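Local coordinates for protein autoinducer 2 sensor kinase/phosphatase LuxQ (Vibrio cholerae, PDB 3C38) that binds the autoinducer 2-LuxP complex through this periplasmic domain, switching the membrane sensor from histidine kinase to phosphatase in quorum sensing, at residues L28-F33 against T221-E226; L182-T187 against P229-V234; D202-S207 against C233-Q238. All coordinates share one frame; numbering follows the deposited sequence.

Interaction 1 (L28-F33 against T221-E226); sequences LIQSLF and TFLEVE
The amide of Gln-30 reaches out from the helix and pairs with the backbone of Glu-224, its OE1 gripped by Glu-224 N at 2.8 Å and by a bridging water that also binds Phe-222 O. The contact lays the long N-terminal helix 22-47 against strand 216-225, an outermost strand of a four-stranded antiparallel sheet in this periplasmic Cache-type domain; the two axes run the same way at 37°. The second arm of the amide completes a two-point clasp: Gln-30 NE2 donates to Glu-224 O at 3.0 Å, and the same nitrogen also binds Asp-34 OD1 one helical turn on. The bond to OE1 is nearly straight (171°), the one from NE2 more bent. Gln-30 reaches this place because CG lies anti to the backbone N (chi1 177°) and the chain then bends at chi2. Bonds at both ends identify which end is oxygen and hold the amide against rotation.

Beside the amide, Ile-29 and Phe-33 carry the apolar part of the contact. Leu-223 CD2 lies against Ile-29 CG2, the two side chains crossing at about a right angle, while Thr-221, whose OG1 bonds to Ser-26, meets Ile-29 CD1. Val-225 CG2 touches the edge of the Phe-33 ring at CE1, and Leu-137 of strand 134-143 packs on both residues. Over a face of that ring sits Leu-223 CD1, 3.7 Å from the Phe-33 centroid and 9° off the normal, a CH-pi contact.

Interaction 2 (L182-T187 against P229-V234); sequences LAVDTT and PTYLCV
Strands 182-184 and 232-234 run antiparallel, with Ala-183 and Cys-233 as a hydrogen-bonded pair: Ala-183 N binds Cys-233 O and Cys-233 N binds Ala-183 O, each at 2.9 Å. They are the two inner strands of the four-stranded sheet, so Leu-232 and Val-234 bond on their other side to strand 216-225. Leu-182 and Val-234 form the neighbouring non-hydrogen-bonded pair, and their side chains share a face of the sheet, where Leu-182 CD1 meets Val-234 CG2 at 3.8 Å. On the same face Val-184 CG2 lies loosely against Leu-232 CD2.

Tyr-231 stands at the corner of its strand. Its ring swings back across Val-184, because chi1 of 57° sets CG between the backbone N and the carbonyl carbon; both valine methyls approach the CD1-CE1 bond of Tyr-231 obliquely. Val-184 CG1 lies 3.4 Å from Tyr-231 CD1, with Val-184 CG2 near Tyr-231 CE1. The phenol end is held by His-135 ND1, which belongs to the other sheet of the domain. Val-184 also opens a type II' turn to Thr-187. Between the two strands, the polar bonding comes from the backbones of Ala-183 and Cys-233; the apolar contacts beside it run from buried Leu-182, Leu-232 and Val-234 to a partly exposed Val-184/Tyr-231 end.

Interaction 3 (D202-S207 against C233-Q238); sequences DYVVHS and CVYSIQ
Apolar contacts dominate where Val-204 of the short helix 201-205 meets Tyr-235 and Ile-237 on strand 228-239, so that the helix packs on a central strand of the four-stranded antiparallel sheet in this Cache-type periplasmic domain. Both methyls of Val-204, CG1 and CG2, meet Ile-237 CD1; the closeness modelled there is doubtful in detail. Val-204 CG1 also lies 3.8 Å from Tyr-235 CB, the two side chains lying alongside and pointing opposite ways. Tyr-199, in the loop before the helix, touches both Val-204 and Ile-237.

The Tyr-235 ring has Val-205 CA of the helix over the centre of one face, 4.3 Å above its plane, and Cys-233 SG of its own strand over the opposite face, offset toward the rim. With CG anti to its carbonyl carbon (chi1 -64°), the tyrosine carries its ring against the C-terminal end of the helix, where Val-204 O and Val-205 O approach it. Its hydroxyl makes a weak hydrogen bond to Asp-185 O of the neighbouring turn.

Within 202-207, side-chain bonds close off the helix end. Ser-207 OG folds back on Val-204 O, a bond modelled very short. His-206, the first residue to leave helical geometry, uses its side chain as well as its backbone: His-206 N and ND1 approach Asp-202 O from opposite faces of its carbonyl plane, ND1 at 2.8 Å.

Overall arrangement
All three contacts are largely buried and serve the same four-stranded sheet. Interactions 2 and 3 share Cys-233 and Val-234 on strand 228-239, and interaction 1 uses strand 216-225, its neighbour. Interaction 2 joins strands edge to edge by backbone bonds; the other two lay helices on the sheet, chiefly through side chains of the helix. Of those, interaction 1 adds a glutamine clasp to the strand backbone, whereas interaction 3 is apolar and aromatic across its interface. Interactions 1 and 2 meet where Leu-223 O probably bonds to Thr-230 OG1, while Ala-183 CB touches the Tyr-235 ring between interactions 2 and 3. Interaction 3 lies farthest from the chain's centre, about 21 Å between centres.

Interaction 1 (L28-F33 against T221-E226)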
ATOM      1  N   LEU A  28     -16.830  -2.245   7.924  1.00 37.78           N
ATOM      2  CA  LEU A  28     -16.103  -1.088   8.403  1.00 35.92           C
ATOM      3  C   LEU A  28     -14.608  -1.214   8.094  1.00 34.47           C
ATOM      4  O   LEU A  28     -13.977  -0.266   7.616  1.00 34.02           O
ATOM      5  CB  LEU A  28     -16.328  -0.935   9.911  1.00 37.91           C
ATOM      6  CG  LEU A  28     -15.445   0.048  10.693  1.00 38.93           C
ATOM      7  CD1 LEU A  28     -15.515   1.458  10.087  1.00 39.52           C
ATOM      8  CD2 LEU A  28     -15.911   0.061  12.150  1.00 39.23           C
ATOM      9  N   ILE A  29     -14.045  -2.388   8.357  1.00 33.47           N
ATOM     10  CA  ILE A  29     -12.627  -2.618   8.104  1.00 32.44           C
ATOM     11  C   ILE A  29     -12.289  -2.324   6.647  1.00 32.67           C
ATOM     12  O   ILE A  29     -11.282  -1.659   6.341  1.00 29.49           O
ATOM     13  CB  ILE A  29     -12.235  -4.061   8.484  1.00 30.36           C
ATOM     14  CG1 ILE A  29     -12.256  -4.185  10.016  1.00 30.29           C
ATOM     15  CG2 ILE A  29     -10.866  -4.409   7.921  1.00 27.65           C
ATOM     16  CD1 ILE A  29     -12.172  -5.598  10.552  1.00 27.30           C
ATOM     17  N   GLN A  30     -13.155  -2.801   5.757  1.00 33.82           N
ATOM     18  CA  GLN A  30     -12.991  -2.599   4.325  1.00 34.52           C
ATOM     19  C   GLN A  30     -13.026  -1.115   3.969  1.00 35.14           C
ATOM     20  O   GLN A  30     -12.247  -0.658   3.128  1.00 34.69           O
ATOM     21  CB  GLN A  30     -14.100  -3.326   3.556  1.00 36.06           C
ATOM     22  CG  GLN A  30     -14.060  -3.124   2.047  1.00 33.03           C
ATOM     23  CD  GLN A  30     -12.843  -3.748   1.405  1.00 33.57           C
ATOM     24  OE1 GLN A  30     -12.593  -4.940   1.557  1.00 34.00           O
ATOM     25  NE2 GLN A  30     -12.078  -2.944   0.680  1.00 32.98           N
ATOM     26  N   SER A  31     -13.923  -0.369   4.609  1.00 33.99           N
ATOM     27  CA  SER A  31     -14.044   1.059   4.319  1.00 36.63           C
ATOM     28  C   SER A  31     -12.822   1.808   4.821  1.00 34.31           C
ATOM     29  O   SER A  31     -12.335   2.733   4.166  1.00 34.02           O
ATOM     30  CB  SER A  31     -15.316   1.653   4.946  1.00 36.39           C
ATOM     31  OG  SER A  31     -15.206   1.762   6.354  1.00 41.50           O
ATOM     32  N   LEU A  32     -12.331   1.409   5.991  1.00 34.01           N
ATOM     33  CA  LEU A  32     -11.149   2.041   6.536  1.00 31.34           C
ATOM     34  C   LEU A  32      -9.995   1.772   5.572  1.00 29.71           C
ATOM     35  O   LEU A  32      -9.205   2.670   5.279  1.00 30.39           O
ATOM     36  CB  LEU A  32     -10.877   1.506   7.940  1.00 32.94           C
ATOM     37  CG  LEU A  32     -11.841   2.136   8.965  1.00 36.59           C
ATOM     38  CD1 LEU A  32     -11.743   1.416  10.305  1.00 35.66           C
ATOM     39  CD2 LEU A  32     -11.494   3.629   9.139  1.00 36.82           C
ATOM     40  N   PHE A  33      -9.926   0.554   5.044  1.00 30.40           N
ATOM     41  CA  PHE A  33      -8.890   0.189   4.071  1.00 28.82           C
ATOM     42  C   PHE A  33      -9.068   1.060   2.817  1.00 29.14           C
ATOM     43  O   PHE A  33      -8.126   1.707   2.356  1.00 29.06           O
ATOM     44  CB  PHE A  33      -9.023  -1.289   3.710  1.00 28.88           C
ATOM     45  CG  PHE A  33      -8.012  -1.776   2.706  1.00 28.16           C
ATOM     46  CD1 PHE A  33      -8.429  -2.254   1.462  1.00 27.94           C
ATOM     47  CD2 PHE A  33      -6.651  -1.795   3.010  1.00 24.03           C
ATOM     48  CE1 PHE A  33      -7.490  -2.753   0.526  1.00 26.39           C
ATOM     49  CE2 PHE A  33      -5.719  -2.284   2.092  1.00 23.25           C
ATOM     50  CZ  PHE A  33      -6.144  -2.767   0.847  1.00 23.68           C
ATOM     51  N   THR A 221     -11.718 -11.014   7.578  1.00 35.90           N
ATOM     52  CA  THR A 221     -12.164 -10.120   6.519  1.00 34.59           C
ATOM     53  C   THR A 221     -11.179 -10.117   5.368  1.00 33.96           C
ATOM     54  O   THR A 221     -10.040  -9.672   5.522  1.00 32.56           O
ATOM     55  CB  THR A 221     -12.307  -8.661   6.999  1.00 34.62           C
ATOM     56  OG1 THR A 221     -13.313  -8.580   8.012  1.00 34.43           O
ATOM     57  CG2 THR A 221     -12.715  -7.762   5.833  1.00 34.98           C
ATOM     58  N   PHE A 222     -11.606 -10.631   4.219  1.00 31.81           N
ATOM     59  CA  PHE A 222     -10.736 -10.629   3.061  1.00 32.07           C
ATOM     60  C   PHE A 222     -10.989  -9.313   2.349  1.00 31.75           C
ATOM     61  O   PHE A 222     -12.110  -9.013   1.948  1.00 33.10           O
ATOM     62  CB  PHE A 222     -11.022 -11.836   2.171  1.00 36.50           C
ATOM     63  CG  PHE A 222     -10.442 -13.115   2.704  1.00 36.86           C
ATOM     64  CD1 PHE A 222     -11.075 -13.809   3.731  1.00 38.96           C
ATOM     65  CD2 PHE A 222      -9.222 -13.590   2.224  1.00 36.81           C
ATOM     66  CE1 PHE A 222     -10.497 -14.970   4.281  1.00 40.67           C
ATOM     67  CE2 PHE A 222      -8.635 -14.743   2.760  1.00 37.74           C
ATOM     68  CZ  PHE A 222      -9.274 -15.435   3.792  1.00 38.07           C
ATOM     69  N   LEU A 223      -9.938  -8.512   2.242  1.00 29.48           N
ATOM     70  CA  LEU A 223     -10.018  -7.195   1.624  1.00 29.79           C
ATOM     71  C   LEU A 223     -10.187  -7.195   0.107  1.00 29.20           C
ATOM     72  O   LEU A 223      -9.552  -7.972  -0.616  1.00 26.71           O
ATOM     73  CB  LEU A 223      -8.758  -6.375   1.970  1.00 25.42           C
ATOM     74  CG  LEU A 223      -8.459  -6.162   3.462  1.00 24.91           C
ATOM     75  CD1 LEU A 223      -7.133  -5.429   3.641  1.00 22.68           C
ATOM     76  CD2 LEU A 223      -9.611  -5.388   4.096  1.00 24.06           C
ATOM     77  N   GLU A 224     -11.047  -6.307  -0.370  1.00 31.25           N
ATOM     78  CA  GLU A 224     -11.234  -6.159  -1.807  1.00 34.19           C
ATOM     79  C   GLU A 224     -10.371  -4.963  -2.213  1.00 34.47           C
ATOM     80  O   GLU A 224     -10.231  -4.000  -1.457  1.00 32.49           O
ATOM     81  CB  GLU A 224     -12.694  -5.860  -2.155  1.00 33.87           C
ATOM     82  CG  GLU A 224     -13.680  -6.926  -1.736  1.00 38.08           C
ATOM     83  CD  GLU A 224     -15.062  -6.700  -2.327  1.00 40.94           C
ATOM     84  OE1 GLU A 224     -15.484  -5.527  -2.452  1.00 41.87           O
ATOM     85  OE2 GLU A 224     -15.731  -7.701  -2.655  1.00 44.47           O
ATOM     86  N   VAL A 225      -9.761  -5.055  -3.384  1.00 36.12           N
ATOM     87  CA  VAL A 225      -8.956  -3.968  -3.925  1.00 38.29           C
ATOM     88  C   VAL A 225      -9.662  -3.640  -5.240  1.00 41.20           C
ATOM     89  O   VAL A 225      -9.759  -4.492  -6.123  1.00 42.84           O
ATOM     90  CB  VAL A 225      -7.509  -4.418  -4.201  1.00 37.20           C
ATOM     91  CG1 VAL A 225      -6.793  -3.387  -5.068  1.00 37.12           C
ATOM     92  CG2 VAL A 225      -6.769  -4.590  -2.895  1.00 36.24           C
ATOM     93  N   GLU A 226     -10.174  -2.422  -5.362  1.00 43.70           N
ATOM     94  CA  GLU A 226     -10.899  -2.031  -6.575  1.00 46.26           C
ATOM     95  C   GLU A 226     -12.098  -2.971  -6.704  1.00 47.36           C
ATOM     96  O   GLU A 226     -12.352  -3.522  -7.771  1.00 49.09           O
ATOM     97  CB  GLU A 226     -10.010  -2.171  -7.823  1.00 44.73           C
ATOM     98  CG  GLU A 226      -8.765  -1.274  -7.872  1.00 45.30           C
ATOM     99  CD  GLU A 226      -9.091   0.212  -7.913  1.00 45.16           C
ATOM    100  OE1 GLU A 226     -10.288   0.578  -7.965  1.00 48.72           O
ATOM    101  OE2 GLU A 226      -8.147   1.020  -7.891  1.00 42.60           O
TER
HETATM  102  O   HOH W   1     -14.226  -7.032   2.036  1.00 57.95           O

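Interaction 2 (L182-T187 against P229-V234)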
ATOM      1  N   LEU A 182      -2.901  -8.688   9.888  1.00 28.13           N
ATOM      2  CA  LEU A 182      -3.040  -8.721   8.444  1.00 29.00           C
ATOM      3  C   LEU A 182      -2.190  -9.891   7.989  1.00 29.32           C
ATOM      4  O   LEU A 182      -0.996  -9.959   8.281  1.00 27.75           O
ATOM      5  CB  LEU A 182      -2.550  -7.416   7.803  1.00 29.99           C
ATOM      6  CG  LEU A 182      -2.549  -7.379   6.265  1.00 29.39           C
ATOM      7  CD1 LEU A 182      -3.954  -7.653   5.744  1.00 29.33           C
ATOM      8  CD2 LEU A 182      -2.061  -6.021   5.774  1.00 29.02           C
ATOM      9  N   ALA A 183      -2.810 -10.823   7.280  1.00 31.88           N
ATOM     10  CA  ALA A 183      -2.078 -11.994   6.834  1.00 34.39           C
ATOM     11  C   ALA A 183      -2.430 -12.453   5.432  1.00 35.46           C
ATOM     12  O   ALA A 183      -3.432 -12.032   4.855  1.00 34.51           O
ATOM     13  CB  ALA A 183      -2.309 -13.141   7.815  1.00 33.30           C
ATOM     14  N   VAL A 184      -1.573 -13.325   4.910  1.00 37.23           N
ATOM     15  CA  VAL A 184      -1.739 -13.939   3.603  1.00 40.78           C
ATOM     16  C   VAL A 184      -1.732 -15.432   3.901  1.00 41.88           C
ATOM     17  O   VAL A 184      -0.682 -16.006   4.184  1.00 40.49           O
ATOM     18  CB  VAL A 184      -0.555 -13.615   2.650  1.00 40.97           C
ATOM     19  CG1 VAL A 184      -0.720 -14.386   1.347  1.00 41.82           C
ATOM     20  CG2 VAL A 184      -0.486 -12.119   2.374  1.00 39.13           C
ATOM     21  N   ASP A 185      -2.906 -16.048   3.861  1.00 47.18           N
ATOM     22  CA  ASP A 185      -3.042 -17.475   4.140  1.00 51.59           C
ATOM     23  C   ASP A 185      -2.803 -17.730   5.633  1.00 53.17           C
ATOM     24  O   ASP A 185      -3.673 -17.489   6.471  1.00 53.42           O
ATOM     25  CB  ASP A 185      -2.042 -18.270   3.288  1.00 55.08           C
ATOM     26  CG  ASP A 185      -2.179 -19.777   3.460  1.00 59.76           C
ATOM     27  OD1 ASP A 185      -3.196 -20.240   4.024  1.00 61.83           O
ATOM     28  OD2 ASP A 185      -1.266 -20.506   3.015  1.00 61.33           O
ATOM     29  N   THR A 186      -1.615 -18.203   5.972  1.00 54.00           N
ATOM     30  CA  THR A 186      -1.310 -18.474   7.367  1.00 54.06           C
ATOM     31  C   THR A 186      -0.147 -17.606   7.824  1.00 52.69           C
ATOM     32  O   THR A 186       0.184 -17.563   9.008  1.00 54.44           O
ATOM     33  CB  THR A 186      -0.994 -19.979   7.553  1.00 55.09           C
ATOM     34  OG1 THR A 186      -2.046 -20.575   8.321  1.00 57.96           O
ATOM     35  CG2 THR A 186       0.366 -20.206   8.234  1.00 55.03           C
ATOM     36  N   THR A 187       0.444 -16.890   6.874  1.00 48.49           N
ATOM     37  CA  THR A 187       1.578 -16.030   7.152  1.00 45.22           C
ATOM     38  C   THR A 187       1.179 -14.585   7.436  1.00 43.07           C
ATOM     39  O   THR A 187       0.558 -13.913   6.608  1.00 43.24           O
ATOM     40  CB  THR A 187       2.553 -16.057   5.982  1.00 44.92           C
ATOM     41  OG1 THR A 187       2.868 -17.418   5.674  1.00 46.10           O
ATOM     42  CG2 THR A 187       3.826 -15.313   6.334  1.00 44.47           C
ATOM     43  N   PRO A 229     -11.919  -9.246  -5.153  1.00 44.53           N
ATOM     44  CA  PRO A 229     -11.480 -10.110  -4.048  1.00 42.01           C
ATOM     45  C   PRO A 229      -9.982 -10.356  -4.040  1.00 38.90           C
ATOM     46  O   PRO A 229      -9.389 -10.577  -5.086  1.00 40.91           O
ATOM     47  CB  PRO A 229     -12.258 -11.413  -4.284  1.00 42.40           C
ATOM     48  CG  PRO A 229     -13.456 -10.977  -5.100  1.00 44.25           C
ATOM     49  CD  PRO A 229     -12.844  -9.971  -6.044  1.00 43.46           C
ATOM     50  N   THR A 230      -9.372 -10.313  -2.860  1.00 34.43           N
ATOM     51  CA  THR A 230      -7.943 -10.568  -2.747  1.00 31.94           C
ATOM     52  C   THR A 230      -7.710 -11.613  -1.665  1.00 32.72           C
ATOM     53  O   THR A 230      -8.651 -12.027  -0.984  1.00 33.44           O
ATOM     54  CB  THR A 230      -7.165  -9.315  -2.337  1.00 32.05           C
ATOM     55  OG1 THR A 230      -7.380  -9.061  -0.935  1.00 24.33           O
ATOM     56  CG2 THR A 230      -7.614  -8.120  -3.166  1.00 26.91           C
ATOM     57  N   TYR A 231      -6.450 -12.013  -1.507  1.00 31.04           N
ATOM     58  CA  TYR A 231      -6.051 -12.996  -0.508  1.00 33.63           C
ATOM     59  C   TYR A 231      -5.592 -12.327   0.806  1.00 33.87           C
ATOM     60  O   TYR A 231      -5.121 -12.999   1.723  1.00 34.71           O
ATOM     61  CB  TYR A 231      -4.930 -13.858  -1.079  1.00 34.57           C
ATOM     62  CG  TYR A 231      -3.716 -13.067  -1.522  1.00 38.36           C
ATOM     63  CD1 TYR A 231      -2.843 -12.508  -0.593  1.00 39.23           C
ATOM     64  CD2 TYR A 231      -3.442 -12.873  -2.879  1.00 41.11           C
ATOM     65  CE1 TYR A 231      -1.725 -11.770  -1.002  1.00 40.62           C
ATOM     66  CE2 TYR A 231      -2.329 -12.137  -3.303  1.00 38.73           C
ATOM     67  CZ  TYR A 231      -1.475 -11.591  -2.361  1.00 41.68           C
ATOM     68  OH  TYR A 231      -0.371 -10.865  -2.770  1.00 38.65           O
ATOM     69  N   LEU A 232      -5.711 -11.003   0.883  1.00 32.71           N
ATOM     70  CA  LEU A 232      -5.327 -10.266   2.085  1.00 30.18           C
ATOM     71  C   LEU A 232      -6.431 -10.460   3.120  1.00 29.29           C
ATOM     72  O   LEU A 232      -7.560 -10.016   2.911  1.00 29.89           O
ATOM     73  CB  LEU A 232      -5.186  -8.779   1.778  1.00 26.70           C
ATOM     74  CG  LEU A 232      -4.156  -8.377   0.721  1.00 29.99           C
ATOM     75  CD1 LEU A 232      -4.295  -6.872   0.438  1.00 25.71           C
ATOM     76  CD2 LEU A 232      -2.737  -8.729   1.190  1.00 23.68           C
ATOM     77  N   CYS A 233      -6.104 -11.125   4.228  1.00 29.90           N
ATOM     78  CA  CYS A 233      -7.079 -11.386   5.280  1.00 28.22           C
ATOM     79  C   CYS A 233      -6.798 -10.653   6.591  1.00 26.76           C
ATOM     80  O   CYS A 233      -5.728 -10.769   7.184  1.00 26.36           O
ATOM     81  CB  CYS A 233      -7.159 -12.887   5.560  1.00 30.85           C
ATOM     82  SG  CYS A 233      -8.343 -13.345   6.867  1.00 37.23           S
ATOM     83  N   VAL A 234      -7.780  -9.895   7.043  1.00 27.28           N
ATOM     84  CA  VAL A 234      -7.635  -9.177   8.286  1.00 27.83           C
ATOM     85  C   VAL A 234      -8.355  -9.922   9.404  1.00 28.95           C
ATOM     86  O   VAL A 234      -9.578 -10.089   9.368  1.00 28.19           O
ATOM     87  CB  VAL A 234      -8.208  -7.762   8.190  1.00 28.81           C
ATOM     88  CG1 VAL A 234      -8.142  -7.093   9.567  1.00 26.63           C
ATOM     89  CG2 VAL A 234      -7.417  -6.943   7.149  1.00 30.07           C
TER

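Interaction 3 (D202-S207 against C233-Q238)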
ATOM      1  N   ASP A 202       0.074 -16.603  16.718  1.00 39.07           N
ATOM      2  CA  ASP A 202      -0.085 -17.938  16.160  1.00 42.00           C
ATOM      3  C   ASP A 202      -1.527 -18.433  16.287  1.00 42.85           C
ATOM      4  O   ASP A 202      -2.094 -18.982  15.340  1.00 42.63           O
ATOM      5  CB  ASP A 202       0.868 -18.883  16.887  1.00 46.71           C
ATOM      6  CG  ASP A 202       0.942 -20.250  16.247  1.00 51.47           C
ATOM      7  OD1 ASP A 202      -0.102 -20.941  16.174  1.00 53.66           O
ATOM      8  OD2 ASP A 202       2.054 -20.632  15.824  1.00 53.36           O
ATOM      9  N   TYR A 203      -2.119 -18.239  17.464  1.00 43.44           N
ATOM     10  CA  TYR A 203      -3.501 -18.648  17.713  1.00 43.18           C
ATOM     11  C   TYR A 203      -4.459 -17.866  16.814  1.00 44.18           C
ATOM     12  O   TYR A 203      -5.332 -18.436  16.164  1.00 44.70           O
ATOM     13  CB  TYR A 203      -3.872 -18.392  19.175  1.00 40.98           C
ATOM     14  CG  TYR A 203      -5.366 -18.292  19.404  1.00 41.91           C
ATOM     15  CD1 TYR A 203      -6.195 -19.419  19.302  1.00 40.06           C
ATOM     16  CD2 TYR A 203      -5.962 -17.058  19.675  1.00 42.12           C
ATOM     17  CE1 TYR A 203      -7.579 -19.305  19.465  1.00 40.85           C
ATOM     18  CE2 TYR A 203      -7.349 -16.936  19.838  1.00 39.65           C
ATOM     19  CZ  TYR A 203      -8.146 -18.057  19.730  1.00 40.73           C
ATOM     20  OH  TYR A 203      -9.512 -17.929  19.869  1.00 39.80           O
ATOM     21  N   VAL A 204      -4.300 -16.549  16.815  1.00 43.64           N
ATOM     22  CA  VAL A 204      -5.116 -15.673  15.999  1.00 42.91           C
ATOM     23  C   VAL A 204      -5.062 -16.070  14.516  1.00 44.57           C
ATOM     24  O   VAL A 204      -6.111 -16.150  13.880  1.00 43.09           O
ATOM     25  CB  VAL A 204      -4.655 -14.217  16.134  1.00 41.68           C
ATOM     26  CG1 VAL A 204      -5.537 -13.317  15.296  1.00 41.57           C
ATOM     27  CG2 VAL A 204      -4.672 -13.797  17.600  1.00 41.45           C
ATOM     28  N   VAL A 205      -3.878 -16.329  13.950  1.00 45.55           N
ATOM     29  CA  VAL A 205      -3.872 -16.689  12.527  1.00 49.16           C
ATOM     30  C   VAL A 205      -4.427 -18.057  12.217  1.00 51.83           C
ATOM     31  O   VAL A 205      -5.068 -18.224  11.184  1.00 53.15           O
ATOM     32  CB  VAL A 205      -2.485 -16.609  11.780  1.00 47.31           C
ATOM     33  CG1 VAL A 205      -2.054 -15.172  11.623  1.00 47.94           C
ATOM     34  CG2 VAL A 205      -1.440 -17.452  12.454  1.00 45.95           C
ATOM     35  N   HIS A 206      -4.198 -19.049  13.067  1.00 51.88           N
ATOM     36  CA  HIS A 206      -4.753 -20.347  12.728  1.00 51.52           C
ATOM     37  C   HIS A 206      -6.105 -20.556  13.369  1.00 51.81           C
ATOM     38  O   HIS A 206      -6.576 -21.679  13.459  1.00 50.91           O
ATOM     39  CB  HIS A 206      -3.826 -21.479  13.139  1.00 51.19           C
ATOM     40  CG  HIS A 206      -2.452 -21.378  12.564  1.00 52.86           C
ATOM     41  ND1 HIS A 206      -1.417 -20.743  13.217  1.00 55.27           N
ATOM     42  CD2 HIS A 206      -1.929 -21.861  11.413  1.00 54.83           C
ATOM     43  CE1 HIS A 206      -0.315 -20.846  12.498  1.00 55.49           C
ATOM     44  NE2 HIS A 206      -0.595 -21.519  11.398  1.00 56.14           N
ATOM     45  N   SER A 207      -6.740 -19.478  13.810  1.00 53.16           N
ATOM     46  CA  SER A 207      -8.041 -19.593  14.455  1.00 56.72           C
ATOM     47  C   SER A 207      -9.177 -19.784  13.458  1.00 60.10           C
ATOM     48  O   SER A 207      -9.036 -19.476  12.271  1.00 61.28           O
ATOM     49  CB  SER A 207      -8.320 -18.352  15.299  1.00 56.66           C
ATOM     50  OG  SER A 207      -8.267 -17.179  14.504  1.00 57.19           O
ATOM     51  N   CYS A 233      -6.104 -11.125   4.228  1.00 29.90           N
ATOM     52  CA  CYS A 233      -7.079 -11.386   5.280  1.00 28.22           C
ATOM     53  C   CYS A 233      -6.798 -10.653   6.591  1.00 26.76           C
ATOM     54  O   CYS A 233      -5.728 -10.769   7.184  1.00 26.36           O
ATOM     55  CB  CYS A 233      -7.159 -12.887   5.560  1.00 30.85           C
ATOM     56  SG  CYS A 233      -8.343 -13.345   6.867  1.00 37.23           S
ATOM     57  N   VAL A 234      -7.780  -9.895   7.043  1.00 27.28           N
ATOM     58  CA  VAL A 234      -7.635  -9.177   8.286  1.00 27.83           C
ATOM     59  C   VAL A 234      -8.355  -9.922   9.404  1.00 28.95           C
ATOM     60  O   VAL A 234      -9.578 -10.089   9.368  1.00 28.19           O
ATOM     61  CB  VAL A 234      -8.208  -7.762   8.190  1.00 28.81           C
ATOM     62  CG1 VAL A 234      -8.142  -7.093   9.567  1.00 26.63           C
ATOM     63  CG2 VAL A 234      -7.417  -6.943   7.149  1.00 30.07           C
ATOM     64  N   TYR A 235      -7.588 -10.385  10.385  1.00 30.25           N
ATOM     65  CA  TYR A 235      -8.161 -11.081  11.528  1.00 31.56           C
ATOM     66  C   TYR A 235      -8.431 -10.032  12.594  1.00 31.22           C
ATOM     67  O   TYR A 235      -7.529  -9.258  12.957  1.00 30.08           O
ATOM     68  CB  TYR A 235      -7.195 -12.133  12.070  1.00 32.14           C
ATOM     69  CG  TYR A 235      -6.901 -13.257  11.105  1.00 34.69           C
ATOM     70  CD1 TYR A 235      -5.844 -13.170  10.207  1.00 35.64           C
ATOM     71  CD2 TYR A 235      -7.692 -14.410  11.086  1.00 35.72           C
ATOM     72  CE1 TYR A 235      -5.576 -14.203   9.313  1.00 38.72           C
ATOM     73  CE2 TYR A 235      -7.438 -15.441  10.199  1.00 37.39           C
ATOM     74  CZ  TYR A 235      -6.379 -15.334   9.315  1.00 39.53           C
ATOM     75  OH  TYR A 235      -6.131 -16.347   8.420  1.00 41.11           O
ATOM     76  N   SER A 236      -9.671  -9.987  13.070  1.00 30.75           N
ATOM     77  CA  SER A 236     -10.056  -9.026  14.095  1.00 34.39           C
ATOM     78  C   SER A 236     -10.402  -9.815  15.352  1.00 36.64           C
ATOM     79  O   SER A 236     -11.153 -10.793  15.300  1.00 37.84           O
ATOM     80  CB  SER A 236     -11.253  -8.176  13.635  1.00 32.94           C
ATOM     81  OG  SER A 236     -12.404  -8.973  13.415  1.00 35.98           O
ATOM     82  N   ILE A 237      -9.845  -9.391  16.480  1.00 36.80           N
ATOM     83  CA  ILE A 237     -10.069 -10.099  17.722  1.00 41.93           C
ATOM     84  C   ILE A 237     -10.870  -9.298  18.720  1.00 42.89           C
ATOM     85  O   ILE A 237     -10.568  -8.138  18.985  1.00 42.03           O
ATOM     86  CB  ILE A 237      -8.730 -10.491  18.362  1.00 42.52           C
ATOM     87  CG1 ILE A 237      -7.733 -10.855  17.261  1.00 44.29           C
ATOM     88  CG2 ILE A 237      -8.919 -11.691  19.283  1.00 44.94           C
ATOM     89  CD1 ILE A 237      -6.341 -11.064  17.754  1.00 46.13           C
ATOM     90  N   GLN A 238     -11.899  -9.932  19.266  1.00 45.70           N
ATOM     91  CA  GLN A 238     -12.742  -9.292  20.258  1.00 51.22           C
ATOM     92  C   GLN A 238     -13.092 -10.298  21.355  1.00 52.19           C
ATOM     93  O   GLN A 238     -13.364 -11.467  21.079  1.00 52.54           O
ATOM     94  CB  GLN A 238     -14.011  -8.757  19.596  1.00 54.30           C
ATOM     95  CG  GLN A 238     -14.454  -7.402  20.138  1.00 61.31           C
ATOM     96  CD  GLN A 238     -13.381  -6.324  19.987  1.00 63.85           C
ATOM     97  OE1 GLN A 238     -12.950  -6.004  18.873  1.00 67.19           O
ATOM     98  NE2 GLN A 238     -12.945  -5.764  21.111  1.00 65.39           N
TER